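Local atomic coordinates of probable porin (Pseudomonas aeruginosa, PDB entry 2Y0H), a protein that is an outer-membrane beta-barrel of the OprD family and probably works as a porin, letting small solutes cross the outer membrane. Residues Gly37-Leu42 with Leu125-Phe130; Arg365-Arg370 with Leu377-Phe382. All coordinates share one frame; numbering follows the deposited sequence.

The two contacts illustrate two ways in which a porin barrel is built. Contact 2 is part of the wall: strands 361-371 and 376-389 zip together through backbone hydrogen bonds, with charged and polar groups on both faces. Contact 1 joins the wall to what lies inside it, as residues 125-127 pack on strand 30-43 without a hydrogen bond, mainly through methyl and ring carbons. Both are partly buried, but contact 2 buries 573 Å² against 200 Å² in contact 1. Their centres are about 24 Å apart and the segments do not touch. Strand 7-22 relates them, since it pairs with strand 30-43 along one edge and with strand 376-389 along the other, closing the barrel.

Contact 1 of 2, residues Gly37-Leu42 with Leu125-Phe130; sequences GFVLRL and LLPQTF
Leu-126 reaches strand 30-43 through a single methyl, which settles against the run from Gly-37 to Val-39. Its CB leaves the chain alongside the strand rather than at it. CG lies anti to the carbonyl carbon (chi1 -67°), beside the backbone N, a setting that swings the branch point toward the strand. There the two methyls part company: with chi2 at 169°, CD1 continues the extended line of the side chain, while CD2 turns to the strand and does the touching. CD2 lies 3.8 Å from Gly-37 CA, 3.7 Å from Phe-38 O and 3.8 Å from Val-39 CG2, thus covering backbone and side chain together. Gly-37 takes part through its backbone alone, and the lack of a side chain lets Leu-126 CD2 and Leu-125 O come close to it. Separately, Leu-125 CD1 approaches Gly-37 N at 3.5 Å. Val-39 supplies the apolar partner. Its CG2 also meets the ring of Pro-127, at 3.7 Å from Pro-127 CD, so one methyl bridges two consecutive residues of the facing segment. The valine runs alongside both, pointing the opposite way, and no hydrogen bond joins the segments.

Val-39 points inward, from the same face of the sheet on which the backbone of Gly-37 meets the leucines, whereas Phe-38, on the other face, touches a bound detergent molecule. Residues 125-128 end the long connection between barrel strands 104-108 and 129-137, consistent with a loop folded into the lumen, as the third loop of porins commonly is. Strand 30-43 is hydrogen-bonded between strands 7-22 and 51-64, Gly-37 pairing with Arg-13 and Phe-38 with Leu-61; the inner segment spans these neighbours too, Leu-125 resting on Phe-15 and Pro-127 on Leu-60.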
# COMPACT_ATOMS: atom_id res chain seq x y z
N GLY A 37 -4.43 14.66 10.65
CA GLY A 37 -5.23 13.46 10.75
C GLY A 37 -5.26 12.92 12.16
O GLY A 37 -4.29 13.04 12.92
N PHE A 38 -6.39 12.32 12.50
CA PHE A 38 -6.56 11.59 13.75
C PHE A 38 -7.15 10.23 13.41
O PHE A 38 -8.12 10.15 12.67
CB PHE A 38 -7.52 12.33 14.68
CG PHE A 38 -7.09 13.72 15.02
CD1 PHE A 38 -6.21 13.95 16.08
CD2 PHE A 38 -7.56 14.81 14.30
CE1 PHE A 38 -5.82 15.25 16.41
CE2 PHE A 38 -7.19 16.11 14.64
CZ PHE A 38 -6.31 16.32 15.69
N VAL A 39 -6.57 9.17 13.96
CA VAL A 39 -7.17 7.84 13.87
C VAL A 39 -7.24 7.26 15.26
O VAL A 39 -6.22 6.96 15.88
CB VAL A 39 -6.38 6.88 12.93
CG1 VAL A 39 -7.04 5.49 12.91
CG2 VAL A 39 -6.30 7.45 11.52
N LEU A 40 -8.47 7.12 15.74
CA LEU A 40 -8.74 6.58 17.05
C LEU A 40 -8.97 5.08 16.92
O LEU A 40 -9.90 4.65 16.24
CB LEU A 40 -9.97 7.27 17.66
CG LEU A 40 -10.50 6.70 18.97
CD1 LEU A 40 -9.47 6.87 20.08
CD2 LEU A 40 -11.81 7.37 19.35
N ARG A 41 -8.12 4.30 17.56
CA ARG A 41 -8.22 2.84 17.50
C ARG A 41 -8.60 2.28 18.87
O ARG A 41 -7.83 2.39 19.83
CB ARG A 41 -6.90 2.23 17.02
CG ARG A 41 -6.63 2.46 15.55
CD ARG A 41 -5.29 1.86 15.10
NE ARG A 41 -4.15 2.55 15.70
CZ ARG A 41 -3.36 2.03 16.63
NH1 ARG A 41 -3.57 0.79 17.06
NH2 ARG A 41 -2.35 2.74 17.12
N LEU A 42 -9.79 1.69 18.96
CA LEU A 42 -10.22 1.02 20.17
C LEU A 42 -10.21 -0.47 19.88
O LEU A 42 -10.73 -0.89 18.85
CB LEU A 42 -11.62 1.48 20.57
CG LEU A 42 -11.83 2.65 21.54
CD1 LEU A 42 -10.79 3.75 21.40
CD2 LEU A 42 -13.25 3.22 21.40
N LEU A 125 -3.06 11.48 4.11
CA LEU A 125 -3.38 11.97 5.45
C LEU A 125 -3.95 10.88 6.33
O LEU A 125 -3.51 10.67 7.46
CB LEU A 125 -4.34 13.16 5.39
CG LEU A 125 -4.67 13.81 6.74
CD1 LEU A 125 -3.41 14.43 7.36
CD2 LEU A 125 -5.80 14.86 6.62
N LEU A 126 -4.95 10.18 5.81
CA LEU A 126 -5.62 9.14 6.56
C LEU A 126 -5.55 7.84 5.79
O LEU A 126 -5.43 7.84 4.57
CB LEU A 126 -7.08 9.53 6.81
CG LEU A 126 -7.29 10.73 7.73
CD1 LEU A 126 -8.73 11.18 7.67
CD2 LEU A 126 -6.88 10.37 9.16
N PRO A 127 -5.63 6.71 6.49
CA PRO A 127 -5.67 5.44 5.78
C PRO A 127 -6.98 5.28 5.04
O PRO A 127 -8.03 5.67 5.55
CB PRO A 127 -5.59 4.40 6.90
CG PRO A 127 -6.19 5.11 8.09
CD PRO A 127 -5.78 6.55 7.95
N GLN A 128 -6.91 4.72 3.84
CA GLN A 128 -8.10 4.23 3.15
C GLN A 128 -8.66 3.06 3.96
O GLN A 128 -7.90 2.25 4.49
CB GLN A 128 -7.71 3.76 1.75
CG GLN A 128 -8.73 2.89 1.05
CD GLN A 128 -8.22 2.40 -0.32
OE1 GLN A 128 -7.03 2.12 -0.49
NE2 GLN A 128 -9.11 2.31 -1.29
N THR A 129 -9.98 2.95 4.05
CA THR A 129 -10.58 1.79 4.72
C THR A 129 -11.56 1.09 3.80
O THR A 129 -12.02 1.65 2.81
CB THR A 129 -11.33 2.20 6.00
OG1 THR A 129 -12.42 3.06 5.66
CG2 THR A 129 -10.41 2.92 6.99
N PHE A 130 -11.87 -0.16 4.14
CA PHE A 130 -12.87 -0.93 3.42
C PHE A 130 -13.87 -1.47 4.45
O PHE A 130 -13.51 -1.65 5.62
CB PHE A 130 -12.22 -2.11 2.68
CG PHE A 130 -11.38 -1.71 1.48
CD1 PHE A 130 -10.07 -1.29 1.65
CD2 PHE A 130 -11.91 -1.78 0.20
CE1 PHE A 130 -9.31 -0.91 0.56
CE2 PHE A 130 -11.14 -1.42 -0.90
CZ PHE A 130 -9.84 -0.98 -0.72

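Contact 2 of 2, residues Arg365-Arg370 with Leu377-Phe382; sequences RNITYR and LDENRF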
# COMPACT_ATOMS: atom_id res chain seq x y z
N ARG A 365 10.13 14.32 2.47
CA ARG A 365 10.14 13.65 1.18
C ARG A 365 10.30 14.66 0.05
O ARG A 365 9.53 15.61 -0.03
CB ARG A 365 8.83 12.89 0.94
CG ARG A 365 8.28 12.12 2.13
CD ARG A 365 7.25 11.08 1.67
NE ARG A 365 7.86 10.04 0.85
CZ ARG A 365 7.20 9.02 0.31
NH1 ARG A 365 5.89 8.91 0.47
NH2 ARG A 365 7.85 8.13 -0.41
N ASN A 366 11.28 14.43 -0.82
CA ASN A 366 11.44 15.23 -2.02
C ASN A 366 11.04 14.41 -3.23
O ASN A 366 11.52 13.29 -3.43
CB ASN A 366 12.88 15.74 -2.16
CG ASN A 366 13.07 16.69 -3.35
OD1 ASN A 366 12.10 17.22 -3.89
ND2 ASN A 366 14.32 16.90 -3.74
N ILE A 367 10.15 14.97 -4.04
CA ILE A 367 9.64 14.27 -5.21
C ILE A 367 9.94 15.03 -6.50
O ILE A 367 9.54 16.18 -6.66
CB ILE A 367 8.13 14.03 -5.09
CG1 ILE A 367 7.84 13.20 -3.84
CG2 ILE A 367 7.59 13.33 -6.31
CD1 ILE A 367 6.39 12.93 -3.63
N THR A 368 10.64 14.39 -7.42
CA THR A 368 10.88 15.00 -8.72
C THR A 368 10.40 14.04 -9.80
O THR A 368 10.77 12.86 -9.80
CB THR A 368 12.37 15.35 -8.94
OG1 THR A 368 12.85 16.13 -7.83
CG2 THR A 368 12.54 16.16 -10.21
N TYR A 369 9.57 14.56 -10.70
CA TYR A 369 8.94 13.75 -11.73
C TYR A 369 8.87 14.50 -13.05
O TYR A 369 8.49 15.66 -13.08
CB TYR A 369 7.51 13.36 -11.31
CG TYR A 369 6.69 12.77 -12.43
CD1 TYR A 369 6.82 11.43 -12.76
CD2 TYR A 369 5.80 13.55 -13.16
CE1 TYR A 369 6.07 10.87 -13.79
CE2 TYR A 369 5.04 13.00 -14.19
CZ TYR A 369 5.18 11.66 -14.49
OH TYR A 369 4.45 11.10 -15.52
N ARG A 370 9.23 13.82 -14.14
CA ARG A 370 9.14 14.38 -15.49
C ARG A 370 8.60 13.33 -16.44
O ARG A 370 8.90 12.15 -16.30
CB ARG A 370 10.51 14.83 -15.99
CG ARG A 370 11.17 15.86 -15.12
CD ARG A 370 10.50 17.21 -15.22
NE ARG A 370 11.28 18.21 -14.49
CZ ARG A 370 11.15 18.44 -13.19
NH1 ARG A 370 10.26 17.75 -12.49
NH2 ARG A 370 11.89 19.36 -12.60
N LEU A 377 6.43 17.42 -12.25
CA LEU A 377 6.11 17.69 -10.85
C LEU A 377 7.35 17.83 -9.98
O LEU A 377 8.28 17.03 -10.06
CB LEU A 377 5.22 16.59 -10.27
CG LEU A 377 4.84 16.79 -8.79
CD1 LEU A 377 3.83 17.91 -8.64
CD2 LEU A 377 4.32 15.50 -8.16
N ASP A 378 7.33 18.85 -9.13
CA ASP A 378 8.27 18.95 -8.03
C ASP A 378 7.42 19.12 -6.80
O ASP A 378 6.43 19.84 -6.83
CB ASP A 378 9.19 20.14 -8.20
CG ASP A 378 10.13 19.97 -9.36
OD1 ASP A 378 11.17 19.33 -9.20
OD2 ASP A 378 9.80 20.48 -10.45
N GLU A 379 7.81 18.45 -5.73
CA GLU A 379 7.00 18.43 -4.54
C GLU A 379 7.86 18.10 -3.33
O GLU A 379 8.76 17.26 -3.40
CB GLU A 379 5.85 17.42 -4.67
CG GLU A 379 5.13 17.16 -3.36
CD GLU A 379 3.82 16.43 -3.53
OE1 GLU A 379 3.37 16.25 -4.68
OE2 GLU A 379 3.25 16.02 -2.50
N ASN A 380 7.56 18.79 -2.24
CA ASN A 380 8.15 18.46 -0.97
C ASN A 380 7.04 18.19 0.02
O ASN A 380 6.02 18.88 0.02
CB ASN A 380 9.07 19.58 -0.51
CG ASN A 380 10.31 19.71 -1.38
OD1 ASN A 380 11.34 19.10 -1.11
ND2 ASN A 380 10.20 20.48 -2.46
N ARG A 381 7.21 17.16 0.83
CA ARG A 381 6.25 16.88 1.88
C ARG A 381 6.97 16.85 3.19
O ARG A 381 8.14 16.48 3.25
CB ARG A 381 5.57 15.54 1.67
CG ARG A 381 4.95 15.35 0.31
CD ARG A 381 4.21 14.02 0.23
NE ARG A 381 3.68 13.82 -1.11
CZ ARG A 381 3.27 12.66 -1.59
NH1 ARG A 381 3.31 11.57 -0.82
NH2 ARG A 381 2.81 12.59 -2.83
N PHE A 382 6.28 17.23 4.25
CA PHE A 382 6.79 17.01 5.59
C PHE A 382 5.67 16.43 6.41
O PHE A 382 4.57 17.01 6.51
CB PHE A 382 7.34 18.30 6.21
CG PHE A 382 8.03 18.07 7.51
CD1 PHE A 382 9.31 17.54 7.54
CD2 PHE A 382 7.41 18.38 8.71
CE1 PHE A 382 9.96 17.32 8.75
CE2 PHE A 382 8.05 18.17 9.92
CZ PHE A 382 9.32 17.64 9.94
O HOH W 1 3.64 10.43 1.72
O HOH W 2 11.83 18.74 -6.52
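Ile-367 and Glu-379 face each other at the middle of the tight part of this contact, in a hydrogen-bonded pair where Ile-367 N meets Glu-379 O at 2.8 Å. On the same face Tyr-369 CB and Leu-377 CB pack at 4.1 Å, the phenol reaching on to Glu-341. The methyl Ile-367 CD1 sits over one face of the Arg-381 guanidinium, 3.7 Å from Arg-381 NH2, while that group's NE bonds Glu-379 OE2 at 2.6 Å in a salt bridge. Apolar cover and carboxylate together probably fix the guanidinium's rotation.

The pairing is that of a beta hairpin, strands 361-371 and 376-389, the last two of the barrel. Its face bearing Arg-365 and Arg-381 looks into the lumen, consistent with the arginine-lined pores of OprD channels. The two guanidiniums, turned 89° apart, share a water, and Arg-365 is also salt-bridged to Asp-347.

The opposite face, with Thr-368 and Asp-378, is looser. A water lies 2.8 Å from Asp-378 OD1 and also bonds Thr-368 OG1. Bent at chi2 (-72°), Arg-370 crosses to Asp-378 in a salt bridge whose hydrogen bonds are weak, Arg-370 NH2 to Asp-378 OD2 3.2 Å; the stronger partner of that carboxylate is Arg-22, on strand 7-22. Arg-370 NH1 holds Tyr-369 O more firmly, at 2.8 Å, from the carbonyl face opposite Leu-377 N.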